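Local coordinates for 6b protein (Agrobacterium vitis, PDB 3AQ2) that disturbs plant cell proliferation, has an ADP-ribosylation fold, and probably acts as a toxin on the host's microRNA machinery, at residues P89-V94 with L189-H194; P100-P105 with D149-Q154; A110-S115 with V122-G127. All coordinates share one frame; numbering follows the deposited sequence.

The three contacts belong to one compact chain with an ADP-ribosylation fold. Contacts 1 and 2 both reach the antiparallel sheet of strands 93-96, 154-161 and 143-151, but on opposite sides of the chain's centre. Their centres lie 25 Å apart. Contact 3 lies 16 Å from the centres of both. Contacts 2 and 3 touch: L103 CD1 packs on I111 CD1 at 3.5 Å. The chain runs from strand 93-96 through 100-105 into helix 105-115, so these first segments follow one another. Contact 1 is a surface contact, contact 2 is partly buried, and contact 3 is buried between the helix and the segment that follows it.

Contact 1: residues P89-V94 with L189-H194; sequences PAFGTV and LSDLIH
The phenyl ring of F91 lies against the backbone of L189 and S190 and the side chain of D191. L189 C sits over one ring face, 4.2 Å above the plane and displaced toward the rim. S190 C and D191 OD1 approach the ring obliquely. In this ADP-ribosylation fold, the contact joins the loop before strand 93-96 to the loop leading into strand 192-194, which pairs with strand 83-85.

The CD2 side of the ring does most of the touching. F91 CD2 is 3.5 Å from S190 C, and F91 CE2 is 3.7 Å from D191 OD2. The carboxylate plane is turned 37° from the ring plane, and the two side chains cross at about a right angle. F91 CG points away from its own carbonyl carbon (chi1 -48°), which carries the ring across to the other segment. Lower on the side chain, F91 CB meets the L189 CD2 methyl at 4.1 Å. F91 has positive phi and psi, as does A90, so the chain turns tightly here. A weak bond from G92 N to P89 O closes that turn.

No direct hydrogen bond crosses the contact. Two waters span it instead. One accepts from S190 N and probably donates to F91 O, though it has competing acceptors. The D191 carboxylate is also tied to S86: OD1 hydrogen-bonds to S86 OG, and the D191 backbone pairs with that residue. This probably holds the carboxylate beside the ring. The second water accepts from F91 N at 2.9 Å and donates to D191 OD1 at 2.7 Å.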
ATOM      1  N   PRO A  89      -5.248 -13.421   5.115  1.00 14.23           N
ATOM      2  CA  PRO A  89      -4.570 -14.723   5.021  1.00 14.68           C
ATOM      3  C   PRO A  89      -4.104 -15.070   3.594  1.00 14.61           C
ATOM      4  O   PRO A  89      -4.385 -14.324   2.650  1.00 13.94           O
ATOM      5  CB  PRO A  89      -5.631 -15.714   5.531  1.00 15.90           C
ATOM      6  CG  PRO A  89      -6.923 -15.056   5.305  1.00 15.94           C
ATOM      7  CD  PRO A  89      -6.662 -13.568   5.505  1.00 14.32           C
ATOM      8  N   ALA A  90      -3.387 -16.186   3.447  1.00 14.90           N
ATOM      9  CA  ALA A  90      -2.819 -16.575   2.145  1.00 15.08           C
ATOM     10  C   ALA A  90      -1.936 -15.459   1.550  1.00 15.01           C
ATOM     11  O   ALA A  90      -1.930 -15.221   0.325  1.00 15.09           O
ATOM     12  CB  ALA A  90      -3.918 -17.009   1.173  1.00 15.20           C
ATOM     13  N   PHE A  91      -1.210 -14.776   2.441  1.00 14.84           N
ATOM     14  CA  PHE A  91      -0.217 -13.750   2.084  1.00 14.38           C
ATOM     15  C   PHE A  91      -0.777 -12.600   1.252  1.00 13.84           C
ATOM     16  O   PHE A  91      -0.084 -12.034   0.410  1.00 14.37           O
ATOM     17  CB  PHE A  91       1.004 -14.379   1.398  1.00 15.78           C
ATOM     18  CG  PHE A  91       1.538 -15.581   2.117  1.00 17.36           C
ATOM     19  CD1 PHE A  91       1.326 -16.860   1.613  1.00 20.19           C
ATOM     20  CD2 PHE A  91       2.233 -15.435   3.314  1.00 17.67           C
ATOM     21  CE1 PHE A  91       1.821 -17.980   2.280  1.00 22.47           C
ATOM     22  CE2 PHE A  91       2.732 -16.550   3.992  1.00 21.29           C
ATOM     23  CZ  PHE A  91       2.520 -17.828   3.473  1.00 21.76           C
ATOM     24  N   GLY A  92      -2.028 -12.240   1.522  1.00 12.80           N
ATOM     25  CA  GLY A  92      -2.694 -11.187   0.766  1.00 11.61           C
ATOM     26  C   GLY A  92      -2.396  -9.817   1.319  1.00 11.20           C
ATOM     27  O   GLY A  92      -2.365  -9.626   2.536  1.00 10.80           O
ATOM     28  N   THR A  93      -2.195  -8.855   0.422  1.00  9.96           N
ATOM     29  CA  THR A  93      -2.149  -7.451   0.816  1.00  9.44           C
ATOM     30  C   THR A  93      -3.230  -6.683   0.063  1.00  9.61           C
ATOM     31  O   THR A  93      -3.207  -6.609  -1.175  1.00 10.03           O
ATOM     32  CB  THR A  93      -0.779  -6.804   0.527  1.00  9.37           C
ATOM     33  OG1 THR A  93       0.254  -7.558   1.182  1.00 11.13           O
ATOM     34  CG2 THR A  93      -0.766  -5.344   1.026  1.00  9.26           C
ATOM     35  N   VAL A  94      -4.164  -6.124   0.827  1.00  9.11           N
ATOM     36  CA  VAL A  94      -5.270  -5.361   0.278  1.00  9.21           C
ATOM     37  C   VAL A  94      -4.963  -3.867   0.395  1.00  9.04           C
ATOM     38  O   VAL A  94      -4.635  -3.358   1.486  1.00  9.14           O
ATOM     39  CB  VAL A  94      -6.607  -5.705   0.996  1.00  9.55           C
ATOM     40  CG1 VAL A  94      -7.736  -4.801   0.533  1.00 10.79           C
ATOM     41  CG2 VAL A  94      -6.974  -7.175   0.789  1.00 11.66           C
ATOM     42  N   LEU A 189       6.260 -14.365  -1.620  1.00 16.25           N
ATOM     43  CA  LEU A 189       5.077 -14.760  -0.876  1.00 17.25           C
ATOM     44  C   LEU A 189       5.464 -14.885   0.588  1.00 17.46           C
ATOM     45  O   LEU A 189       6.112 -15.857   0.994  1.00 18.05           O
ATOM     46  CB  LEU A 189       4.524 -16.087  -1.388  1.00 18.28           C
ATOM     47  CG  LEU A 189       3.631 -16.071  -2.627  1.00 20.29           C
ATOM     48  CD1 LEU A 189       3.419 -17.504  -3.108  1.00 22.83           C
ATOM     49  CD2 LEU A 189       2.297 -15.408  -2.326  1.00 21.58           C
ATOM     50  N   SER A 190       5.060 -13.892   1.371  1.00 16.96           N
ATOM     51  CA  SER A 190       5.431 -13.793   2.779  1.00 17.76           C
ATOM     52  C   SER A 190       4.490 -12.813   3.466  1.00 16.77           C
ATOM     53  O   SER A 190       3.811 -12.011   2.810  1.00 16.62           O
ATOM     54  CB  SER A 190       6.866 -13.279   2.923  1.00 17.77           C
ATOM     55  OG  SER A 190       7.298 -13.373   4.273  1.00 21.43           O
ATOM     56  N   ASP A 191       4.454 -12.852   4.793  1.00 16.83           N
ATOM     57  CA  ASP A 191       3.648 -11.861   5.516  1.00 16.26           C
ATOM     58  C   ASP A 191       4.351 -10.508   5.644  1.00 15.58           C
ATOM     59  O   ASP A 191       3.736  -9.512   6.037  1.00 14.63           O
ATOM     60  CB  ASP A 191       3.204 -12.410   6.862  1.00 17.45           C
ATOM     61  CG  ASP A 191       2.216 -13.548   6.706  1.00 18.16           C
ATOM     62  OD1 ASP A 191       1.144 -13.336   6.090  1.00 18.09           O
ATOM     63  OD2 ASP A 191       2.516 -14.657   7.190  1.00 22.62           O
ATOM     64  N   LEU A 192       5.638 -10.482   5.297  1.00 15.67           N
ATOM     65  CA  LEU A 192       6.365  -9.226   5.083  1.00 15.30           C
ATOM     66  C   LEU A 192       7.251  -9.398   3.859  1.00 15.10           C
ATOM     67  O   LEU A 192       8.151 -10.255   3.845  1.00 16.09           O
ATOM     68  CB  LEU A 192       7.254  -8.860   6.281  1.00 16.39           C
ATOM     69  CG  LEU A 192       6.676  -8.281   7.567  1.00 17.80           C
ATOM     70  CD1 LEU A 192       7.810  -8.118   8.563  1.00 18.09           C
ATOM     71  CD2 LEU A 192       5.980  -6.945   7.338  1.00 18.59           C
ATOM     72  N   ILE A 193       6.998  -8.593   2.837  1.00 14.10           N
ATOM     73  CA  ILE A 193       7.773  -8.650   1.600  1.00 13.70           C
ATOM     74  C   ILE A 193       8.585  -7.378   1.386  1.00 13.16           C
ATOM     75  O   ILE A 193       8.221  -6.307   1.872  1.00 13.16           O
ATOM     76  CB  ILE A 193       6.861  -8.923   0.365  1.00 13.45           C
ATOM     77  CG1 ILE A 193       5.827  -7.807   0.153  1.00 13.00           C
ATOM     78  CG2 ILE A 193       6.162 -10.287   0.518  1.00 13.90           C
ATOM     79  CD1 ILE A 193       5.088  -7.895  -1.186  1.00 13.57           C
ATOM     80  N   HIS A 194       9.700  -7.497   0.679  1.00 12.96           N
ATOM     81  CA  HIS A 194      10.428  -6.327   0.214  1.00 13.53           C
ATOM     82  C   HIS A 194       9.602  -5.619  -0.869  1.00 13.04           C
ATOM     83  O   HIS A 194       9.257  -6.226  -1.889  1.00 13.23           O
ATOM     84  CB  HIS A 194      11.785  -6.772  -0.328  1.00 14.53           C
ATOM     85  CG  HIS A 194      12.536  -5.709  -1.058  1.00 17.01           C
ATOM     86  ND1 HIS A 194      12.629  -4.406  -0.612  1.00 21.00           N
ATOM     87  CD2 HIS A 194      13.294  -5.779  -2.179  1.00 20.15           C
ATOM     88  CE1 HIS A 194      13.379  -3.711  -1.449  1.00 19.69           C
ATOM     89  NE2 HIS A 194      13.787  -4.518  -2.413  1.00 23.06           N
TER
HETATM   90  O   HOH W   1       2.924 -11.927  -0.033  1.00 16.58           O
HETATM   91  O   HOH W   2      -1.190 -14.419   5.326  1.00 26.84           O

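Contact 2: residues P100-P105 with D149-Q154; sequences PWLLDP and DVIRGQ
R152 reaches from the hairpin turn to the backbone of L102. Its CB points toward 100-105. CG and CD carry the chain outward, and a bend at chi3 (-77°) turns the guanidinium back toward the loop. One face of the guanidinium has I151 CG2 near its rim, 3.9 Å above the plane. R152 CZ lies 4.0 Å from L102 CD1. R152 NH1 makes a weak bond to L102 O at 3.5 Å. R152 NH2 makes the stronger one, 3.1 Å to L102 O, with an N-H...O angle of 166°. It meets a lone pair in the carbonyl plane, and the oxygen lies almost in the guanidinium plane. One carbonyl oxygen thus takes both terminal nitrogens, which should limit rotation of the group.

R152 NH2 also lies close to the L102 CD1 methyl. The two side chains run antiparallel alongside each other.

The apolar part lies next to this grip. L102 CD2 meets I151 CB at 4.2 Å, and L103 CD2 meets I151 CD1 at 4.4 Å. I151 also packs on M98.

The I151-Q154 segment is a type I' turn closed by paired backbone bonds between its end residues. It joins strands 143-151 and 154-161, and R152 at the turn reaches the loop before helix 105-115. This is the arrangement of a tight two-residue beta hairpin.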
ATOM      1  N   PRO A 100      -6.507   8.546   3.086  1.00 10.84           N
ATOM      2  CA  PRO A 100      -6.615   8.541   4.553  1.00 10.62           C
ATOM      3  C   PRO A 100      -7.606   9.542   5.166  1.00 10.78           C
ATOM      4  O   PRO A 100      -7.983   9.381   6.327  1.00 11.80           O
ATOM      5  CB  PRO A 100      -5.173   8.840   5.014  1.00 11.60           C
ATOM      6  CG  PRO A 100      -4.312   8.524   3.847  1.00 12.54           C
ATOM      7  CD  PRO A 100      -5.124   8.779   2.625  1.00 11.28           C
ATOM      8  N   TRP A 101      -8.024  10.555   4.402  1.00 10.21           N
ATOM      9  CA  TRP A 101      -8.976  11.561   4.892  1.00 10.65           C
ATOM     10  C   TRP A 101     -10.414  11.315   4.440  1.00 10.80           C
ATOM     11  O   TRP A 101     -11.293  12.125   4.744  1.00 11.24           O
ATOM     12  CB  TRP A 101      -8.555  12.968   4.441  1.00 11.34           C
ATOM     13  CG  TRP A 101      -8.364  13.069   2.943  1.00 11.45           C
ATOM     14  CD1 TRP A 101      -9.324  13.333   1.993  1.00 12.70           C
ATOM     15  CD2 TRP A 101      -7.135  12.885   2.232  1.00 11.57           C
ATOM     16  NE1 TRP A 101      -8.757  13.322   0.735  1.00 12.94           N
ATOM     17  CE2 TRP A 101      -7.416  13.049   0.856  1.00 13.68           C
ATOM     18  CE3 TRP A 101      -5.817  12.612   2.629  1.00 12.84           C
ATOM     19  CZ2 TRP A 101      -6.427  12.939  -0.129  1.00 12.85           C
ATOM     20  CZ3 TRP A 101      -4.829  12.482   1.636  1.00 12.58           C
ATOM     21  CH2 TRP A 101      -5.143  12.665   0.281  1.00 12.92           C
ATOM     22  N   LEU A 102     -10.667  10.234   3.702  1.00 10.66           N
ATOM     23  CA  LEU A 102     -12.015  10.034   3.142  1.00 11.74           C
ATOM     24  C   LEU A 102     -13.044   9.732   4.220  1.00 12.02           C
ATOM     25  O   LEU A 102     -14.162  10.279   4.215  1.00 12.78           O
ATOM     26  CB  LEU A 102     -12.018   8.917   2.091  1.00 12.01           C
ATOM     27  CG  LEU A 102     -13.337   8.794   1.315  1.00 13.43           C
ATOM     28  CD1 LEU A 102     -13.512   9.930   0.297  1.00 16.94           C
ATOM     29  CD2 LEU A 102     -13.422   7.434   0.620  1.00 15.10           C
ATOM     30  N   LEU A 103     -12.648   8.853   5.137  1.00 12.20           N
ATOM     31  CA  LEU A 103     -13.496   8.393   6.237  1.00 13.46           C
ATOM     32  C   LEU A 103     -12.722   8.467   7.540  1.00 13.91           C
ATOM     33  O   LEU A 103     -11.493   8.461   7.536  1.00 14.13           O
ATOM     34  CB  LEU A 103     -13.919   6.944   5.998  1.00 13.76           C
ATOM     35  CG  LEU A 103     -14.735   6.657   4.732  1.00 15.43           C
ATOM     36  CD1 LEU A 103     -14.910   5.156   4.584  1.00 16.67           C
ATOM     37  CD2 LEU A 103     -16.072   7.359   4.775  1.00 17.47           C
ATOM     38  N   ASP A 104     -13.439   8.531   8.659  1.00 14.73           N
ATOM     39  CA  ASP A 104     -12.806   8.465   9.979  1.00 15.51           C
ATOM     40  C   ASP A 104     -12.152   7.079  10.101  1.00 14.25           C
ATOM     41  O   ASP A 104     -12.660   6.108   9.519  1.00 14.13           O
ATOM     42  CB  ASP A 104     -13.861   8.666  11.074  1.00 17.28           C
ATOM     43  CG  ASP A 104     -13.269   8.673  12.481  1.00 21.74           C
ATOM     44  OD1 ASP A 104     -13.051   7.585  13.068  1.00 27.12           O
ATOM     45  OD2 ASP A 104     -13.041   9.775  13.024  1.00 26.80           O
ATOM     46  N   PRO A 105     -11.023   6.977  10.829  1.00 13.38           N
ATOM     47  CA  PRO A 105     -10.383   5.667  11.019  1.00 12.80           C
ATOM     48  C   PRO A 105     -11.315   4.591  11.596  1.00 12.26           C
ATOM     49  O   PRO A 105     -11.149   3.409  11.283  1.00 12.30           O
ATOM     50  CB  PRO A 105      -9.222   5.977  11.972  1.00 13.36           C
ATOM     51  CG  PRO A 105      -8.872   7.396  11.635  1.00 14.07           C
ATOM     52  CD  PRO A 105     -10.208   8.061  11.418  1.00 13.96           C
ATOM     53  N   ASP A 149     -16.083   0.775  -4.205  1.00 13.40           N
ATOM     54  CA  ASP A 149     -17.012   1.420  -3.275  1.00 14.25           C
ATOM     55  C   ASP A 149     -17.291   2.845  -3.736  1.00 14.89           C
ATOM     56  O   ASP A 149     -16.395   3.523  -4.251  1.00 15.42           O
ATOM     57  CB  ASP A 149     -16.440   1.464  -1.854  1.00 13.89           C
ATOM     58  CG  ASP A 149     -16.280   0.086  -1.228  1.00 14.72           C
ATOM     59  OD1 ASP A 149     -16.952  -0.880  -1.665  1.00 16.77           O
ATOM     60  OD2 ASP A 149     -15.490  -0.015  -0.272  1.00 14.88           O
ATOM     61  N   VAL A 150     -18.522   3.310  -3.521  1.00 14.94           N
ATOM     62  CA  VAL A 150     -18.913   4.654  -3.924  1.00 16.07           C
ATOM     63  C   VAL A 150     -19.212   5.469  -2.667  1.00 16.25           C
ATOM     64  O   VAL A 150     -20.075   5.092  -1.880  1.00 17.32           O
ATOM     65  CB  VAL A 150     -20.146   4.613  -4.859  1.00 16.62           C
ATOM     66  CG1 VAL A 150     -20.671   6.026  -5.163  1.00 17.76           C
ATOM     67  CG2 VAL A 150     -19.821   3.844  -6.137  1.00 18.39           C
ATOM     68  N   ILE A 151     -18.486   6.570  -2.486  1.00 16.35           N
ATOM     69  CA  ILE A 151     -18.687   7.478  -1.355  1.00 16.96           C
ATOM     70  C   ILE A 151     -18.816   8.894  -1.900  1.00 17.85           C
ATOM     71  O   ILE A 151     -17.995   9.320  -2.711  1.00 17.48           O
ATOM     72  CB  ILE A 151     -17.491   7.389  -0.359  1.00 16.52           C
ATOM     73  CG1 ILE A 151     -17.451   6.026   0.352  1.00 16.69           C
ATOM     74  CG2 ILE A 151     -17.516   8.543   0.656  1.00 16.38           C
ATOM     75  CD1 ILE A 151     -18.527   5.835   1.415  1.00 18.11           C
ATOM     76  N   ARG A 152     -19.848   9.621  -1.453  1.00 18.79           N
ATOM     77  CA  ARG A 152     -20.126  10.983  -1.919  1.00 20.67           C
ATOM     78  C   ARG A 152     -20.075  11.042  -3.449  1.00 20.09           C
ATOM     79  O   ARG A 152     -19.522  11.979  -4.037  1.00 21.08           O
ATOM     80  CB  ARG A 152     -19.183  12.016  -1.266  1.00 20.60           C
ATOM     81  CG  ARG A 152     -19.282  12.087   0.269  1.00 22.20           C
ATOM     82  CD  ARG A 152     -18.437  13.229   0.889  1.00 22.10           C
ATOM     83  NE  ARG A 152     -17.001  12.935   0.962  1.00 22.08           N
ATOM     84  CZ  ARG A 152     -16.401  12.217   1.914  1.00 24.24           C
ATOM     85  NH1 ARG A 152     -17.086  11.690   2.922  1.00 25.32           N
ATOM     86  NH2 ARG A 152     -15.088  12.037   1.868  1.00 24.31           N
ATOM     87  N   GLY A 153     -20.646  10.013  -4.077  1.00 19.38           N
ATOM     88  CA  GLY A 153     -20.823   9.961  -5.527  1.00 19.88           C
ATOM     89  C   GLY A 153     -19.594   9.599  -6.340  1.00 19.31           C
ATOM     90  O   GLY A 153     -19.644   9.634  -7.575  1.00 20.35           O
ATOM     91  N   GLN A 154     -18.511   9.239  -5.653  1.00 17.55           N
ATOM     92  CA  GLN A 154     -17.232   8.935  -6.298  1.00 16.55           C
ATOM     93  C   GLN A 154     -16.824   7.492  -6.062  1.00 15.24           C
ATOM     94  O   GLN A 154     -16.989   6.966  -4.959  1.00 14.07           O
ATOM     95  CB  GLN A 154     -16.130   9.849  -5.746  1.00 17.10           C
ATOM     96  CG  GLN A 154     -16.415  11.340  -5.889  1.00 19.84           C
ATOM     97  CD  GLN A 154     -16.115  11.884  -7.266  1.00 24.08           C
ATOM     98  OE1 GLN A 154     -15.749  11.146  -8.183  1.00 26.08           O
ATOM     99  NE2 GLN A 154     -16.269  13.194  -7.421  1.00 27.60           N
TER

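Contact 3: residues A110-S115 with V122-G127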
ATOM      1  N   ALA A 110     -14.171  -0.539   9.920  1.00 11.06           N
ATOM      2  CA  ALA A 110     -15.339  -1.379   9.617  1.00 11.55           C
ATOM      3  C   ALA A 110     -15.291  -1.938   8.188  1.00 11.95           C
ATOM      4  O   ALA A 110     -15.588  -3.122   7.958  1.00 12.21           O
ATOM      5  CB  ALA A 110     -16.643  -0.612   9.850  1.00 12.40           C
ATOM      6  N   ILE A 111     -14.912  -1.090   7.237  1.00 11.58           N
ATOM      7  CA  ILE A 111     -14.813  -1.529   5.848  1.00 11.84           C
ATOM      8  C   ILE A 111     -13.658  -2.523   5.662  1.00 12.08           C
ATOM      9  O   ILE A 111     -13.803  -3.541   4.956  1.00 12.62           O
ATOM     10  CB  ILE A 111     -14.692  -0.328   4.901  1.00 11.11           C
ATOM     11  CG1 ILE A 111     -15.961   0.534   5.000  1.00 12.40           C
ATOM     12  CG2 ILE A 111     -14.480  -0.788   3.445  1.00 12.81           C
ATOM     13  CD1 ILE A 111     -15.922   1.787   4.126  1.00 15.19           C
ATOM     14  N   LEU A 112     -12.531  -2.235   6.312  1.00 12.03           N
ATOM     15  CA  LEU A 112     -11.367  -3.122   6.252  1.00 11.91           C
ATOM     16  C   LEU A 112     -11.645  -4.516   6.817  1.00 12.57           C
ATOM     17  O   LEU A 112     -11.186  -5.528   6.260  1.00 12.88           O
ATOM     18  CB  LEU A 112     -10.173  -2.492   6.971  1.00 11.72           C
ATOM     19  CG  LEU A 112      -9.525  -1.315   6.236  1.00 11.02           C
ATOM     20  CD1 LEU A 112      -8.629  -0.546   7.189  1.00 11.85           C
ATOM     21  CD2 LEU A 112      -8.755  -1.793   4.964  1.00 12.35           C
ATOM     22  N   GLN A 113     -12.405  -4.574   7.911  1.00 12.97           N
ATOM     23  CA  GLN A 113     -12.785  -5.857   8.497  1.00 14.31           C
ATOM     24  C   GLN A 113     -13.611  -6.693   7.542  1.00 14.97           C
ATOM     25  O   GLN A 113     -13.461  -7.913   7.505  1.00 15.94           O
ATOM     26  CB  GLN A 113     -13.567  -5.671   9.789  1.00 14.38           C
ATOM     27  CG  GLN A 113     -12.699  -5.307  10.966  1.00 15.29           C
ATOM     28  CD  GLN A 113     -13.461  -5.370  12.274  1.00 19.08           C
ATOM     29  OE1 GLN A 113     -14.456  -6.094  12.392  1.00 21.68           O
ATOM     30  NE2 GLN A 113     -12.989  -4.632  13.272  1.00 17.90           N
ATOM     31  N   GLN A 114     -14.487  -6.040   6.784  1.00 15.20           N
ATOM     32  CA  GLN A 114     -15.321  -6.753   5.825  1.00 16.84           C
ATOM     33  C   GLN A 114     -14.514  -7.184   4.591  1.00 16.30           C
ATOM     34  O   GLN A 114     -14.877  -8.156   3.923  1.00 17.57           O
ATOM     35  CB  GLN A 114     -16.537  -5.907   5.429  1.00 17.51           C
ATOM     36  CG  GLN A 114     -17.763  -6.717   4.909  1.00 20.58           C
ATOM     37  CD  GLN A 114     -18.268  -7.802   5.875  1.00 23.13           C
ATOM     38  OE1 GLN A 114     -17.946  -7.804   7.069  1.00 25.26           O
ATOM     39  NE2 GLN A 114     -19.063  -8.738   5.346  1.00 25.08           N
ATOM     40  N   SER A 115     -13.413  -6.476   4.327  1.00 15.62           N
ATOM     41  CA  SER A 115     -12.600  -6.666   3.124  1.00 14.97           C
ATOM     42  C   SER A 115     -11.460  -7.671   3.280  1.00 14.80           C
ATOM     43  O   SER A 115     -10.991  -8.243   2.291  1.00 15.02           O
ATOM     44  CB  SER A 115     -12.002  -5.328   2.675  1.00 15.21           C
ATOM     45  OG  SER A 115     -13.002  -4.382   2.336  1.00 15.51           O
ATOM     46  N   VAL A 122      -0.853  -7.763   9.523  1.00 11.98           N
ATOM     47  CA  VAL A 122      -1.798  -6.781  10.016  1.00 12.04           C
ATOM     48  C   VAL A 122      -3.160  -7.474  10.058  1.00 12.03           C
ATOM     49  O   VAL A 122      -3.550  -8.161   9.111  1.00 12.72           O
ATOM     50  CB  VAL A 122      -1.845  -5.568   9.062  1.00 11.12           C
ATOM     51  CG1 VAL A 122      -3.084  -4.706   9.316  1.00 11.67           C
ATOM     52  CG2 VAL A 122      -0.584  -4.739   9.229  1.00 12.22           C
ATOM     53  N   ASN A 123      -3.884  -7.281  11.155  1.00 11.56           N
ATOM     54  CA  ASN A 123      -5.192  -7.895  11.303  1.00 11.52           C
ATOM     55  C   ASN A 123      -6.165  -6.840  11.808  1.00 11.11           C
ATOM     56  O   ASN A 123      -6.146  -6.475  12.995  1.00 11.73           O
ATOM     57  CB  ASN A 123      -5.091  -9.084  12.271  1.00 12.33           C
ATOM     58  CG  ASN A 123      -6.420  -9.777  12.501  1.00 12.82           C
ATOM     59  OD1 ASN A 123      -7.481  -9.287  12.102  1.00 12.07           O
ATOM     60  ND2 ASN A 123      -6.368 -10.934  13.167  1.00 13.62           N
ATOM     61  N   TYR A 124      -7.018  -6.356  10.905  1.00 10.44           N
ATOM     62  CA  TYR A 124      -7.905  -5.223  11.218  1.00 10.09           C
ATOM     63  C   TYR A 124      -9.005  -5.570  12.207  1.00 10.99           C
ATOM     64  O   TYR A 124      -9.674  -4.677  12.730  1.00 11.41           O
ATOM     65  CB  TYR A 124      -8.530  -4.663   9.940  1.00 10.17           C
ATOM     66  CG  TYR A 124      -7.507  -4.164   8.943  1.00  9.06           C
ATOM     67  CD1 TYR A 124      -7.436  -4.704   7.656  1.00 10.15           C
ATOM     68  CD2 TYR A 124      -6.610  -3.145   9.281  1.00  8.71           C
ATOM     69  CE1 TYR A 124      -6.489  -4.241   6.726  1.00  9.30           C
ATOM     70  CE2 TYR A 124      -5.666  -2.683   8.351  1.00  7.47           C
ATOM     71  CZ  TYR A 124      -5.617  -3.233   7.076  1.00  9.61           C
ATOM     72  OH  TYR A 124      -4.688  -2.760   6.151  1.00  9.28           O
ATOM     73  N   HIS A 125      -9.178  -6.859  12.482  1.00 11.76           N
ATOM     74  CA  HIS A 125     -10.258  -7.313  13.349  1.00 13.20           C
ATOM     75  C   HIS A 125     -10.042  -6.963  14.823  1.00 14.04           C
ATOM     76  O   HIS A 125     -10.977  -7.027  15.620  1.00 14.39           O
ATOM     77  CB  HIS A 125     -10.545  -8.803  13.098  1.00 14.16           C
ATOM     78  CG  HIS A 125     -11.063  -9.053  11.717  1.00 13.87           C
ATOM     79  ND1 HIS A 125     -12.407  -9.218  11.449  1.00 16.45           N
ATOM     80  CD2 HIS A 125     -10.435  -9.064  10.515  1.00 14.08           C
ATOM     81  CE1 HIS A 125     -12.578  -9.364  10.144  1.00 15.14           C
ATOM     82  NE2 HIS A 125     -11.399  -9.268   9.554  1.00 12.92           N
ATOM     83  N   HIS A 126      -8.822  -6.549  15.162  1.00 14.14           N
ATOM     84  CA  HIS A 126      -8.546  -6.027  16.503  1.00 15.35           C
ATOM     85  C   HIS A 126      -9.045  -4.611  16.751  1.00 15.11           C
ATOM     86  O   HIS A 126      -9.049  -4.154  17.903  1.00 16.30           O
ATOM     87  CB  HIS A 126      -7.066  -6.107  16.808  1.00 15.52           C
ATOM     88  CG  HIS A 126      -6.577  -7.511  16.942  1.00 18.70           C
ATOM     89  ND1 HIS A 126      -6.966  -8.332  17.979  1.00 21.43           N
ATOM     90  CD2 HIS A 126      -5.778  -8.251  16.145  1.00 20.88           C
ATOM     91  CE1 HIS A 126      -6.398  -9.516  17.827  1.00 22.74           C
ATOM     92  NE2 HIS A 126      -5.668  -9.489  16.726  1.00 21.41           N
ATOM     93  N   GLY A 127      -9.453  -3.914  15.695  1.00 14.17           N
ATOM     94  CA  GLY A 127     -10.081  -2.608  15.856  1.00 13.43           C
ATOM     95  C   GLY A 127      -9.265  -1.492  15.223  1.00 12.67           C
ATOM     96  O   GLY A 127      -8.190  -1.740  14.675  1.00 11.92           O
TER
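The CB bonds of L112 and Y124 both point across the contact. The first torsion of L112 (chi1 -72°) then turns the leucine branches over the phenol ring. A similar first torsion in Q113 brings its CG over the H125 imidazole, and these two side chains cross at a slant. The contact is a helix packed on a short 3-10 turn. In the ADP-ribosylation fold of this protein, it joins the end of helix 105-115 to the segment leading to strand 133-137.

L112 covers one face of the Y124 ring. L112 CD1 forms a CH-pi contact 3.9 Å from the ring centroid, only 12° off the normal. L112 CB sits over the same ring near Y124 CD1, and the L112 CD2 methyl approaches Y124 CE1. The ring is buried, but its hydroxyl has partners: Y124 OH hydrogen-bonds with Y69 O and N87 ND2. W158 of strand 154-161 also packs on L112.

Q113 lies over the H125 imidazole. Q113 CG makes a CH-pi contact 4.1 Å from the ring centroid, and Q113 CB is also over that face. Beyond CG the glutamine is extended, with its amide plane inclined to the ring. Q113 NE2 gives a weak, bent hydrogen bond to Y124 O, 3.4 Å long with an angle of 131°. Y124 O also accepts from G127 N.

The imidazole has its polar partner beyond the two segments: H125 NE2 bonds to C116 O, just past the helix. Q113 O lies 3.1 Å from H125 CE1. N123, just before the 3-10 segment 124-126, forms an Asx turn: its OD1 accepts from H125 N at 3.0 Å, with the donor tilted from the carbonyl plane.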